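Local coordinates for protein peroxisomal acyl-coenzyme A oxidase 1 (Arabidopsis thaliana, PDB 1W07) that catalyses the FAD-dependent desaturation of long- and medium-chain acyl-CoAs to 2-trans-enoyl-CoAs, passing electrons to oxygen to form hydrogen peroxide in peroxisomal beta-oxidation, at residues Phe48-Arg53 with Thr610-Asn615; Lys63-Lys68 with Ile93-Tyr98; Thr138-Gly143 with Ser172-Gly177; Gly232-Met237 with Phe414-Pro419. The protein carries 1 engineered substitution. One frame throughout, in Å; residues are numbered along the deposited sequence.

Contact 1 (Phe48-Arg53 with Thr610-Asn615); sequences FEKSNR and TDHYLN
Ser51 and Asn615 bring the two backbones closest, with CA atoms 6.1 Å apart, where a type I beta turn from Lys50 to Arg53 faces the end of the short helix 611-614; Asn615, with positive phi, is the first residue to leave that helix. His612 reaches over with CG anti to its backbone N (chi1 173°), and its NE2 donates to Phe48 O at 2.8 Å. The acceptor lies almost in the imidazole plane, whereas the nitrogen stands well above the carbonyl plane, and the N-H...O angle of 142° marks a bent bond. Lys50 CD comes against the ring obliquely, 3.5 Å from CE1 of His612. The contact joins the N-terminal region, in the loop between helices 29-43 and 58-78, to the far C-terminal part of the chain, a helix whose N-cap is Thr610: Thr610 OG1 accepts from Tyr613 N. Were His612 an alanine, Phe48 O would probably lose this donor and the aliphatic part of Lys50 its neighbour. That lysine chain, bent at chi2, chi3 and chi4, carries NZ to the helix end, where it makes weak bonds to Tyr613 O (3.0 Å) and His612 O (3.3 Å), besides its salt bridge to Asp94. The amide oxygen OD1 of Asn615 rests against the methylene of Ser51, 3.1 Å from CB, as a packing contact. A water accepts from Lys50 NZ and, weakly, from Asn615 ND2.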
# COMPACT_ATOMS: atom_id res chain seq x y z
N PHE B 48 -23.45 14.84 9.37
CA PHE B 48 -22.10 14.27 9.39
C PHE B 48 -21.97 12.84 8.87
O PHE B 48 -21.00 12.14 9.16
CB PHE B 48 -21.53 14.36 10.81
CG PHE B 48 -21.34 15.78 11.30
CD1 PHE B 48 -21.49 16.09 12.65
CD2 PHE B 48 -21.00 16.81 10.41
CE1 PHE B 48 -21.30 17.40 13.12
CE2 PHE B 48 -20.81 18.12 10.87
CZ PHE B 48 -20.96 18.42 12.22
N GLU B 49 -22.96 12.42 8.09
CA GLU B 49 -22.94 11.10 7.49
C GLU B 49 -21.76 11.05 6.52
O GLU B 49 -21.49 12.04 5.84
CB GLU B 49 -24.25 10.86 6.72
CG GLU B 49 -24.22 9.62 5.84
CD GLU B 49 -25.46 9.50 4.97
OE1 GLU B 49 -25.90 10.53 4.41
OE2 GLU B 49 -25.97 8.37 4.82
N LYS B 50 -21.07 9.92 6.46
CA LYS B 50 -19.94 9.80 5.55
C LYS B 50 -19.77 8.42 4.93
O LYS B 50 -18.77 8.17 4.26
CB LYS B 50 -18.63 10.19 6.23
CG LYS B 50 -18.03 9.11 7.12
CD LYS B 50 -18.12 9.47 8.59
CE LYS B 50 -16.73 9.57 9.26
NZ LYS B 50 -15.89 8.32 9.40
N SER B 51 -20.72 7.51 5.16
CA SER B 51 -20.62 6.16 4.59
C SER B 51 -21.02 6.16 3.11
O SER B 51 -20.84 5.15 2.42
CB SER B 51 -21.51 5.18 5.37
OG SER B 51 -22.88 5.52 5.25
N ASN B 52 -21.56 7.28 2.64
CA ASN B 52 -22.01 7.43 1.25
C ASN B 52 -21.01 8.28 0.47
O ASN B 52 -21.22 8.59 -0.71
CB ASN B 52 -23.39 8.10 1.23
CG ASN B 52 -23.33 9.59 1.57
OD1 ASN B 52 -22.59 9.99 2.47
ND2 ASN B 52 -24.11 10.40 0.86
N ARG B 53 -19.92 8.63 1.14
CA ARG B 53 -18.88 9.48 0.58
C ARG B 53 -18.35 9.01 -0.77
O ARG B 53 -18.08 9.83 -1.66
CB ARG B 53 -17.75 9.60 1.60
CG ARG B 53 -16.73 10.66 1.31
CD ARG B 53 -15.61 10.58 2.33
NE ARG B 53 -15.95 11.22 3.59
CZ ARG B 53 -15.27 11.02 4.73
NH1 ARG B 53 -14.24 10.20 4.75
NH2 ARG B 53 -15.61 11.68 5.83
N THR B 610 -16.66 4.66 17.59
CA THR B 610 -18.07 4.42 17.27
C THR B 610 -18.08 3.79 15.87
O THR B 610 -17.10 3.91 15.13
CB THR B 610 -18.88 5.75 17.16
OG1 THR B 610 -18.36 6.52 16.06
CG2 THR B 610 -18.79 6.57 18.47
N ASP B 611 -19.17 3.12 15.50
CA ASP B 611 -19.25 2.52 14.18
C ASP B 611 -19.25 3.63 13.13
O ASP B 611 -18.73 3.46 12.02
CB ASP B 611 -20.52 1.69 14.03
CG ASP B 611 -20.37 0.29 14.60
OD1 ASP B 611 -19.23 -0.15 14.83
OD2 ASP B 611 -21.41 -0.36 14.80
N HIS B 612 -19.85 4.76 13.49
CA HIS B 612 -19.90 5.89 12.57
C HIS B 612 -18.49 6.35 12.21
O HIS B 612 -18.20 6.60 11.04
CB HIS B 612 -20.69 7.06 13.18
CG HIS B 612 -20.65 8.31 12.37
ND1 HIS B 612 -19.59 9.20 12.42
CD2 HIS B 612 -21.52 8.82 11.47
CE1 HIS B 612 -19.82 10.20 11.59
NE2 HIS B 612 -20.98 9.99 11.00
N TYR B 613 -17.62 6.45 13.21
CA TYR B 613 -16.25 6.90 12.97
C TYR B 613 -15.44 5.87 12.18
O TYR B 613 -14.71 6.21 11.24
CB TYR B 613 -15.54 7.19 14.29
CG TYR B 613 -14.15 7.77 14.11
CD1 TYR B 613 -13.97 9.02 13.51
CD2 TYR B 613 -13.03 7.07 14.55
CE1 TYR B 613 -12.70 9.55 13.36
CE2 TYR B 613 -11.76 7.59 14.40
CZ TYR B 613 -11.60 8.83 13.81
OH TYR B 613 -10.34 9.35 13.73
N LEU B 614 -15.57 4.60 12.58
CA LEU B 614 -14.86 3.52 11.91
C LEU B 614 -15.32 3.37 10.48
O LEU B 614 -14.52 3.01 9.60
CB LEU B 614 -15.05 2.19 12.65
CG LEU B 614 -14.09 1.84 13.79
CD1 LEU B 614 -14.40 0.43 14.31
CD2 LEU B 614 -12.65 1.91 13.30
N ASN B 615 -16.61 3.60 10.25
CA ASN B 615 -17.21 3.52 8.92
C ASN B 615 -16.78 2.23 8.22
O ASN B 615 -16.32 2.26 7.08
CB ASN B 615 -16.76 4.72 8.10
CG ASN B 615 -17.59 4.93 6.86
OD1 ASN B 615 -18.82 4.86 6.91
ND2 ASN B 615 -16.94 5.22 5.74
O HOH W 1 -14.45 6.99 6.91

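Contact 2 (Lys63-Lys68 with Ile93-Tyr98); sequences KSTLRK and IDQPAY
The amide of Gln95 lies between Thr65 and Lys68 of helix 58-78, giving a hydrogen bond to the first and taking one from the second. Its NE2 donates to Thr65 OG1 at 2.8 Å with an N-H...O angle of 151°, and the hydroxyl oxygen sits near the amide plane. With OG1 anti to its carbonyl carbon (chi1 -64°), Thr65 also bonds Leu61 O, one turn earlier in the helix. Lys68 NZ, at the end of a chain extended beyond CG, supplies Gln95 OE1 at 2.8 Å from above the carbonyl plane; the same OE1 accepts from Arg53 NH2. NZ has Glu49 O as its strongest partner and also two waters. One of these accepts from both NZ and Gln95 NE2 and bonds Ser64 OG; the other accepts from NZ and donates to Ile93 O. A third water donates to Leu66 O and accepts from Tyr98 OH, while Leu66 CD2 packs 3.7 Å from Tyr98 CE2. The other branch of Thr65 packs tightly, its CG2 3.5 Å from Ala97 CB. The link between helices 83-93 and 98-113 is thus held along helix 58-78 in the helical N-terminal domain of the acyl-CoA oxidase family. Because both ends of the Gln95 amide have matched partners, its rotation is fixed, and the nearby Lys68 and Arg53 would probably polarise its carbonyl.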
# COMPACT_ATOMS: atom_id res chain seq x y z
N LYS B 63 -18.96 20.15 -2.17
CA LYS B 63 -20.08 20.94 -1.65
C LYS B 63 -20.51 20.42 -0.29
O LYS B 63 -20.76 21.19 0.65
CB LYS B 63 -21.26 20.89 -2.62
CG LYS B 63 -22.49 21.61 -2.08
CD LYS B 63 -23.52 21.90 -3.18
CE LYS B 63 -24.65 22.78 -2.65
NZ LYS B 63 -25.58 23.22 -3.73
N SER B 64 -20.62 19.10 -0.19
CA SER B 64 -21.00 18.45 1.05
C SER B 64 -20.01 18.80 2.16
O SER B 64 -20.37 18.93 3.32
CB SER B 64 -21.04 16.93 0.85
OG SER B 64 -21.26 16.29 2.08
N THR B 65 -18.74 18.95 1.77
CA THR B 65 -17.68 19.29 2.72
C THR B 65 -17.88 20.71 3.24
O THR B 65 -17.71 20.98 4.45
CB THR B 65 -16.29 19.19 2.05
OG1 THR B 65 -16.05 17.82 1.67
CG2 THR B 65 -15.19 19.67 2.99
N LEU B 66 -18.24 21.63 2.34
CA LEU B 66 -18.46 23.01 2.75
C LEU B 66 -19.64 23.03 3.71
O LEU B 66 -19.62 23.74 4.71
CB LEU B 66 -18.75 23.90 1.54
CG LEU B 66 -17.61 23.98 0.52
CD1 LEU B 66 -17.97 25.01 -0.56
CD2 LEU B 66 -16.28 24.32 1.23
N ARG B 67 -20.66 22.23 3.41
CA ARG B 67 -21.84 22.14 4.27
C ARG B 67 -21.47 21.64 5.66
O ARG B 67 -21.87 22.23 6.67
CB ARG B 67 -22.88 21.19 3.68
CG ARG B 67 -24.19 21.18 4.47
CD ARG B 67 -25.12 20.08 4.00
NE ARG B 67 -26.42 20.19 4.65
CZ ARG B 67 -27.22 19.15 4.88
NH1 ARG B 67 -26.86 17.92 4.51
NH2 ARG B 67 -28.39 19.34 5.48
N LYS B 68 -20.71 20.55 5.72
CA LYS B 68 -20.30 19.98 7.02
C LYS B 68 -19.49 20.98 7.83
O LYS B 68 -19.64 21.05 9.04
CB LYS B 68 -19.47 18.70 6.83
CG LYS B 68 -20.26 17.51 6.30
CD LYS B 68 -19.38 16.26 6.18
CE LYS B 68 -20.22 15.05 5.78
NZ LYS B 68 -19.42 13.80 5.57
N ILE B 93 -15.67 14.34 12.75
CA ILE B 93 -16.37 14.60 11.48
C ILE B 93 -15.57 13.82 10.42
O ILE B 93 -16.12 13.38 9.40
CB ILE B 93 -16.40 16.12 11.17
CG1 ILE B 93 -17.38 16.82 12.12
CG2 ILE B 93 -16.78 16.36 9.71
CD1 ILE B 93 -17.43 18.34 11.95
N ASP B 94 -14.27 13.67 10.68
CA ASP B 94 -13.37 12.88 9.85
C ASP B 94 -13.40 13.18 8.35
O ASP B 94 -13.54 12.28 7.52
CB ASP B 94 -13.71 11.41 10.10
CG ASP B 94 -12.67 10.47 9.56
OD1 ASP B 94 -13.06 9.37 9.10
OD2 ASP B 94 -11.47 10.80 9.61
N GLN B 95 -13.29 14.45 7.98
CA GLN B 95 -13.33 14.79 6.57
C GLN B 95 -12.37 15.91 6.22
O GLN B 95 -12.58 17.06 6.56
CB GLN B 95 -14.76 15.15 6.16
CG GLN B 95 -14.94 15.33 4.65
CD GLN B 95 -16.32 14.91 4.17
OE1 GLN B 95 -16.84 13.87 4.56
NE2 GLN B 95 -16.91 15.72 3.29
N PRO B 96 -11.27 15.57 5.52
CA PRO B 96 -10.25 16.55 5.12
C PRO B 96 -10.93 17.77 4.50
O PRO B 96 -11.73 17.65 3.57
CB PRO B 96 -9.42 15.77 4.11
CG PRO B 96 -9.46 14.37 4.68
CD PRO B 96 -10.92 14.21 5.05
N ALA B 97 -10.61 18.96 5.02
CA ALA B 97 -11.23 20.18 4.55
C ALA B 97 -10.35 21.39 4.84
O ALA B 97 -9.45 21.33 5.67
CB ALA B 97 -12.60 20.36 5.23
N TYR B 98 -10.62 22.48 4.14
CA TYR B 98 -9.85 23.71 4.28
C TYR B 98 -9.68 24.14 5.72
O TYR B 98 -8.66 24.72 6.09
CB TYR B 98 -10.52 24.83 3.49
CG TYR B 98 -11.83 25.29 4.09
CD1 TYR B 98 -11.86 26.34 5.01
CD2 TYR B 98 -13.03 24.70 3.73
CE1 TYR B 98 -13.06 26.79 5.55
CE2 TYR B 98 -14.24 25.13 4.26
CZ TYR B 98 -14.25 26.17 5.17
OH TYR B 98 -15.45 26.61 5.68
O HOH W 2 -19.53 14.20 2.41
O HOH W 3 -17.93 25.97 4.86
O HOH W 4 -18.65 13.49 8.31

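Contact 3 (Thr138-Gly143 with Ser172-Gly177); sequences TELGHG and SKWWPG. With FAD (flavin-adenine dinucleotide), chain I.
Trp175 has FAD over one indole face, flavin C8 3.6 Å above the plane, and Trp174 NE1 over the opposite face, while Thr138 CG2 lies at its edge. The Trp174 ring has Trp175 CD1 in plane at its edge and Leu140 CD2 over a face, a CH-pi contact 3.8 Å from the centroid of the five-membered ring. Without the indole, as with an alanine here, the dimethylbenzene part of the flavin is likely to lose its cover on this side. A single beta bridge, Glu139 with Lys173, joins the backbones: Trp174 N donates to Thr138 O at 2.9 Å, and Leu140 N meets Ser172 O nearly along the C=O axis. Glu139 OE2 and Lys173 NZ form a 3.1 Å salt bridge; OE2 also bonds Thr151, and NZ Tyr189 O. On the middle-domain side of the FAD site, which Thr422, Asp426 and, from the second subunit, Arg310 and Gln330 help complete, Thr138 N donates to flavin O2 at 2.8 Å, its OG1 to N1, and Gly177 N to O4. The donors at N1 and O2 would probably stabilise the negative charge that gathers at the N1-C2=O2 locus of a reduced flavin.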
# COMPACT_ATOMS: atom_id res chain seq x y z
N THR B 138 4.77 25.03 -0.68
CA THR B 138 5.16 24.14 -1.76
C THR B 138 4.82 24.65 -3.17
O THR B 138 3.79 25.28 -3.38
CB THR B 138 4.53 22.75 -1.55
OG1 THR B 138 5.02 22.21 -0.32
CG2 THR B 138 4.89 21.81 -2.70
N GLU B 139 5.70 24.35 -4.11
CA GLU B 139 5.51 24.73 -5.50
C GLU B 139 5.66 23.48 -6.35
O GLU B 139 6.04 22.43 -5.86
CB GLU B 139 6.57 25.77 -5.93
CG GLU B 139 6.85 26.85 -4.88
CD GLU B 139 7.78 27.96 -5.36
OE1 GLU B 139 8.81 27.67 -6.02
OE2 GLU B 139 7.49 29.13 -5.06
N LEU B 140 5.35 23.61 -7.64
CA LEU B 140 5.48 22.50 -8.57
C LEU B 140 6.87 21.90 -8.52
O LEU B 140 7.04 20.69 -8.43
CB LEU B 140 5.18 22.96 -10.00
CG LEU B 140 3.74 22.78 -10.49
CD1 LEU B 140 3.53 23.50 -11.81
CD2 LEU B 140 3.44 21.30 -10.62
N GLY B 141 7.88 22.77 -8.56
CA GLY B 141 9.25 22.28 -8.54
C GLY B 141 9.92 22.06 -7.21
O GLY B 141 11.00 21.47 -7.19
N HIS B 142 9.31 22.51 -6.11
CA HIS B 142 9.95 22.37 -4.79
C HIS B 142 8.99 22.11 -3.63
O HIS B 142 8.07 22.89 -3.37
CB HIS B 142 10.79 23.61 -4.46
CG HIS B 142 11.95 23.82 -5.39
ND1 HIS B 142 11.81 24.38 -6.64
CD2 HIS B 142 13.26 23.51 -5.25
CE1 HIS B 142 12.99 24.39 -7.24
NE2 HIS B 142 13.88 23.87 -6.42
N GLY B 143 9.26 21.01 -2.93
CA GLY B 143 8.46 20.62 -1.78
C GLY B 143 9.39 20.43 -0.59
O GLY B 143 9.43 21.27 0.31
N SER B 172 4.99 28.00 -9.59
CA SER B 172 3.59 28.02 -9.16
C SER B 172 3.39 27.23 -7.87
O SER B 172 3.92 26.14 -7.71
CB SER B 172 2.70 27.42 -10.26
OG SER B 172 2.91 28.05 -11.50
N LYS B 173 2.61 27.79 -6.94
CA LYS B 173 2.33 27.11 -5.68
C LYS B 173 1.51 25.89 -6.09
O LYS B 173 0.70 25.97 -7.01
CB LYS B 173 1.52 28.00 -4.73
CG LYS B 173 2.30 29.21 -4.24
CD LYS B 173 3.60 28.76 -3.59
CE LYS B 173 4.45 29.95 -3.18
NZ LYS B 173 5.74 29.54 -2.52
N TRP B 174 1.72 24.77 -5.41
CA TRP B 174 1.04 23.54 -5.77
C TRP B 174 0.96 22.62 -4.55
O TRP B 174 1.98 22.32 -3.94
CB TRP B 174 1.86 22.88 -6.90
CG TRP B 174 1.19 21.75 -7.63
CD1 TRP B 174 1.12 20.44 -7.23
CD2 TRP B 174 0.45 21.84 -8.84
NE1 TRP B 174 0.38 19.72 -8.13
CE2 TRP B 174 -0.04 20.55 -9.13
CE3 TRP B 174 0.14 22.89 -9.72
CZ2 TRP B 174 -0.82 20.28 -10.27
CZ3 TRP B 174 -0.63 22.63 -10.84
CH2 TRP B 174 -1.11 21.32 -11.11
N TRP B 175 -0.27 22.22 -4.23
CA TRP B 175 -0.64 21.34 -3.10
C TRP B 175 -1.36 21.96 -1.90
O TRP B 175 -2.10 21.27 -1.20
CB TRP B 175 0.57 20.53 -2.57
CG TRP B 175 0.81 19.28 -3.36
CD1 TRP B 175 1.87 19.00 -4.17
CD2 TRP B 175 -0.11 18.19 -3.53
NE1 TRP B 175 1.66 17.82 -4.85
CE2 TRP B 175 0.45 17.30 -4.48
CE3 TRP B 175 -1.37 17.89 -2.99
CZ2 TRP B 175 -0.20 16.14 -4.89
CZ3 TRP B 175 -2.02 16.72 -3.40
CH2 TRP B 175 -1.43 15.86 -4.34
N PRO B 176 -1.16 23.27 -1.64
CA PRO B 176 -1.82 23.89 -0.49
C PRO B 176 -3.30 23.55 -0.27
O PRO B 176 -4.15 23.84 -1.10
CB PRO B 176 -1.57 25.37 -0.71
CG PRO B 176 -0.15 25.35 -1.26
CD PRO B 176 -0.28 24.25 -2.31
N GLY B 177 -3.59 22.91 0.87
CA GLY B 177 -4.97 22.56 1.19
C GLY B 177 -5.78 23.81 1.46
O GLY B 177 -5.29 24.73 2.13
PA FAD I . 10.74 15.20 -3.06
O1A FAD I . 11.32 15.82 -1.85
O2A FAD I . 11.01 15.84 -4.36
O5B FAD I . 11.19 13.66 -3.11
C5B FAD I . 10.87 12.83 -4.22
C4B FAD I . 11.71 11.55 -4.19
O4B FAD I . 13.10 11.96 -4.20
C3B FAD I . 11.49 10.77 -2.90
O3B FAD I . 11.79 9.39 -3.11
C2B FAD I . 12.51 11.40 -1.96
O2B FAD I . 12.93 10.45 -0.97
C1B FAD I . 13.68 11.62 -2.93
N9A FAD I . 14.58 12.69 -2.44
C8A FAD I . 14.35 14.00 -2.51
N7A FAD I . 15.38 14.66 -1.97
C5A FAD I . 16.27 13.77 -1.56
C6A FAD I . 17.52 13.86 -0.96
N6A FAD I . 18.01 15.03 -0.58
N1A FAD I . 18.22 12.68 -0.69
C2A FAD I . 17.66 11.44 -1.03
N3A FAD I . 16.47 11.39 -1.60
C4A FAD I . 15.77 12.51 -1.87
N1 FAD I . 2.49 22.03 0.95
C2 FAD I . 2.16 23.30 1.44
O2 FAD I . 2.96 24.23 1.34
N3 FAD I . 0.90 23.50 2.02
C4 FAD I . -0.01 22.44 2.11
O4 FAD I . -1.11 22.62 2.65
C4X FAD I . 0.32 21.19 1.60
N5 FAD I . -0.61 20.14 1.61
C5X FAD I . -0.30 18.88 1.08
C6 FAD I . -1.27 17.90 1.00
C7 FAD I . -0.99 16.69 0.37
C7M FAD I . -2.09 15.63 0.28
C8 FAD I . 0.29 16.46 -0.16
C8M FAD I . 0.62 15.14 -0.86
C9 FAD I . 1.26 17.45 -0.07
C9A FAD I . 0.98 18.66 0.55
N10 FAD I . 1.93 19.69 0.60
C10 FAD I . 1.57 20.98 1.03
C1' FAD I . 3.31 19.49 0.08
C2' FAD I . 4.13 18.69 1.09
O2' FAD I . 4.10 19.33 2.36
C3' FAD I . 5.59 18.47 0.68
O3' FAD I . 6.23 19.73 0.46
C4' FAD I . 5.72 17.63 -0.60
O4' FAD I . 4.70 16.63 -0.68
C5' FAD I . 7.10 16.96 -0.62
O5' FAD I . 7.19 16.03 -1.70
P FAD I . 8.15 16.32 -2.95
O1P FAD I . 7.31 16.22 -4.17
O2P FAD I . 8.90 17.57 -2.70
O3P FAD I . 9.15 15.06 -2.88

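Contact 4 (Gly232-Met237 with Phe414-Pro419); sequences GAYNSM and FAVYVP
Ala233 fits its methyl against the flank of helix 410-417 formed by Ala415 and Val416, where its CB lies 3.9 Å from Val416 CB and 4.2 Å from Ala415 CB. The backbones come close here, with the CA atoms of Ala233 and Val416 only 4.6 Å apart, and the small side chains of Ala233 and Ala415 make room for that approach. The next bump is larger. Tyr234 brings the CD1-CE1 side of its ring into the shallow hollow between Val416 and Pro419, as its side chain crosses that of Val416 at about a right angle. Val416 CG2, placed anti to the backbone N, touches CD1 of Tyr234 at 3.6 Å. At the ring edge, near its plane, Val416 O lies 3.3 Å from Tyr234 CE1. Pro419 CG approaches more obliquely, 4.1 Å from the same CE1, and closes the other end of the hollow. The contact across the two segments is therefore one of apolar surfaces and a carbonyl at a ring edge. Within the loop, the shape that presents Ala233 and Tyr234 is kept by backbone bonds from Asn235 N to Gly232 O and from Met237 N to Tyr234 O; Ala233 N is held by Glu412, two residues before Phe414 in the facing helix. Tyr404 of the second subunit packs on Tyr234 and Pro419 and bonds Ala415 O. FAD touches Tyr234 and Pro419, so the arrangement belongs to the flavin pocket, at the junction of the middle domain with the C-terminal helical domain in the acyl-CoA dehydrogenase and oxidase fold.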
# COMPACT_ATOMS: atom_id res chain seq x y z
N GLY B 232 -13.16 9.40 -2.31
CA GLY B 232 -13.42 10.21 -1.13
C GLY B 232 -12.06 10.68 -0.64
O GLY B 232 -11.34 11.39 -1.34
N ALA B 233 -11.70 10.27 0.58
CA ALA B 233 -10.42 10.62 1.18
C ALA B 233 -10.08 12.11 1.12
O ALA B 233 -10.84 12.95 1.61
CB ALA B 233 -9.31 9.78 0.51
N TYR B 234 -8.94 12.45 0.53
CA TYR B 234 -8.53 13.85 0.45
C TYR B 234 -9.21 14.61 -0.69
O TYR B 234 -8.93 15.79 -0.90
CB TYR B 234 -7.01 13.95 0.27
CG TYR B 234 -6.26 14.42 1.50
CD1 TYR B 234 -5.93 13.53 2.53
CD2 TYR B 234 -5.88 15.76 1.64
CE1 TYR B 234 -5.24 13.97 3.66
CE2 TYR B 234 -5.19 16.20 2.77
CZ TYR B 234 -4.88 15.30 3.78
OH TYR B 234 -4.18 15.71 4.89
N ASN B 235 -10.11 13.95 -1.41
CA ASN B 235 -10.76 14.63 -2.51
C ASN B 235 -11.80 15.66 -2.07
O ASN B 235 -12.34 16.40 -2.89
CB ASN B 235 -11.31 13.62 -3.50
CG ASN B 235 -10.21 13.00 -4.33
OD1 ASN B 235 -9.50 13.71 -5.04
ND2 ASN B 235 -10.06 11.69 -4.24
N SER B 236 -12.05 15.71 -0.76
CA SER B 236 -12.97 16.69 -0.20
C SER B 236 -12.15 17.95 0.06
O SER B 236 -12.70 19.03 0.31
CB SER B 236 -13.54 16.18 1.12
OG SER B 236 -12.51 15.76 1.99
N MET B 237 -10.82 17.81 0.00
CA MET B 237 -9.90 18.92 0.23
C MET B 237 -9.60 19.59 -1.10
O MET B 237 -9.36 18.92 -2.11
CB MET B 237 -8.59 18.41 0.84
CG MET B 237 -7.50 19.48 1.09
SD MET B 237 -7.85 20.55 2.52
CE MET B 237 -7.42 19.48 3.91
N PHE B 414 -6.38 4.16 4.04
CA PHE B 414 -5.02 4.12 3.53
C PHE B 414 -4.76 5.33 2.63
O PHE B 414 -3.76 6.05 2.79
CB PHE B 414 -4.80 2.84 2.71
CG PHE B 414 -3.42 2.73 2.10
CD1 PHE B 414 -2.30 2.52 2.90
CD2 PHE B 414 -3.25 2.86 0.73
CE1 PHE B 414 -1.03 2.45 2.36
CE2 PHE B 414 -1.96 2.78 0.17
CZ PHE B 414 -0.85 2.57 0.98
N ALA B 415 -5.66 5.55 1.69
CA ALA B 415 -5.51 6.67 0.77
C ALA B 415 -5.48 8.01 1.50
O ALA B 415 -4.65 8.87 1.21
CB ALA B 415 -6.64 6.64 -0.26
N VAL B 416 -6.36 8.20 2.48
CA VAL B 416 -6.39 9.47 3.19
C VAL B 416 -5.16 9.65 4.10
O VAL B 416 -4.71 10.78 4.33
CB VAL B 416 -7.69 9.63 4.01
CG1 VAL B 416 -7.61 8.81 5.30
CG2 VAL B 416 -7.95 11.10 4.30
N TYR B 417 -4.61 8.54 4.59
CA TYR B 417 -3.45 8.60 5.48
C TYR B 417 -2.07 8.79 4.82
O TYR B 417 -1.24 9.54 5.35
CB TYR B 417 -3.37 7.36 6.37
CG TYR B 417 -2.24 7.47 7.37
CD1 TYR B 417 -2.39 8.26 8.52
CD2 TYR B 417 -0.99 6.89 7.13
CE1 TYR B 417 -1.33 8.49 9.37
CE2 TYR B 417 0.09 7.12 7.99
CZ TYR B 417 -0.09 7.92 9.11
OH TYR B 417 0.94 8.15 9.99
N VAL B 418 -1.83 8.11 3.68
CA VAL B 418 -0.54 8.15 2.99
C VAL B 418 0.17 9.47 2.80
O VAL B 418 1.41 9.52 2.75
CB VAL B 418 -0.57 7.46 1.59
CG1 VAL B 418 -0.50 5.97 1.77
CG2 VAL B 418 -1.80 7.85 0.81
N PRO B 419 -0.58 10.55 2.65
CA PRO B 419 0.12 11.84 2.48
C PRO B 419 1.04 12.12 3.68
O PRO B 419 1.98 12.92 3.58
CB PRO B 419 -1.03 12.83 2.41
CG PRO B 419 -2.11 12.05 1.76
CD PRO B 419 -2.03 10.73 2.46

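From the N terminus, the loop holding Phe48-Arg53 opens contact 1, which closes only at Thr610-Asn615; the other three contacts are nested inside that span. Contact 2 closes first, a short helical excursion within the N-terminal domain. Contact 3 follows in the middle domain, and contact 4 then joins that domain to the C-terminal helices; these three run in series and none cross. In space, contact 1 touches contact 2 where Phe48 packs on Ile93, and contact 4 through Arg53 and Gly232. Contact 2 meets contact 4 at Pro96 O and Ser236 OG, while Gly177 packs on Met237 to join contacts 3 and 4.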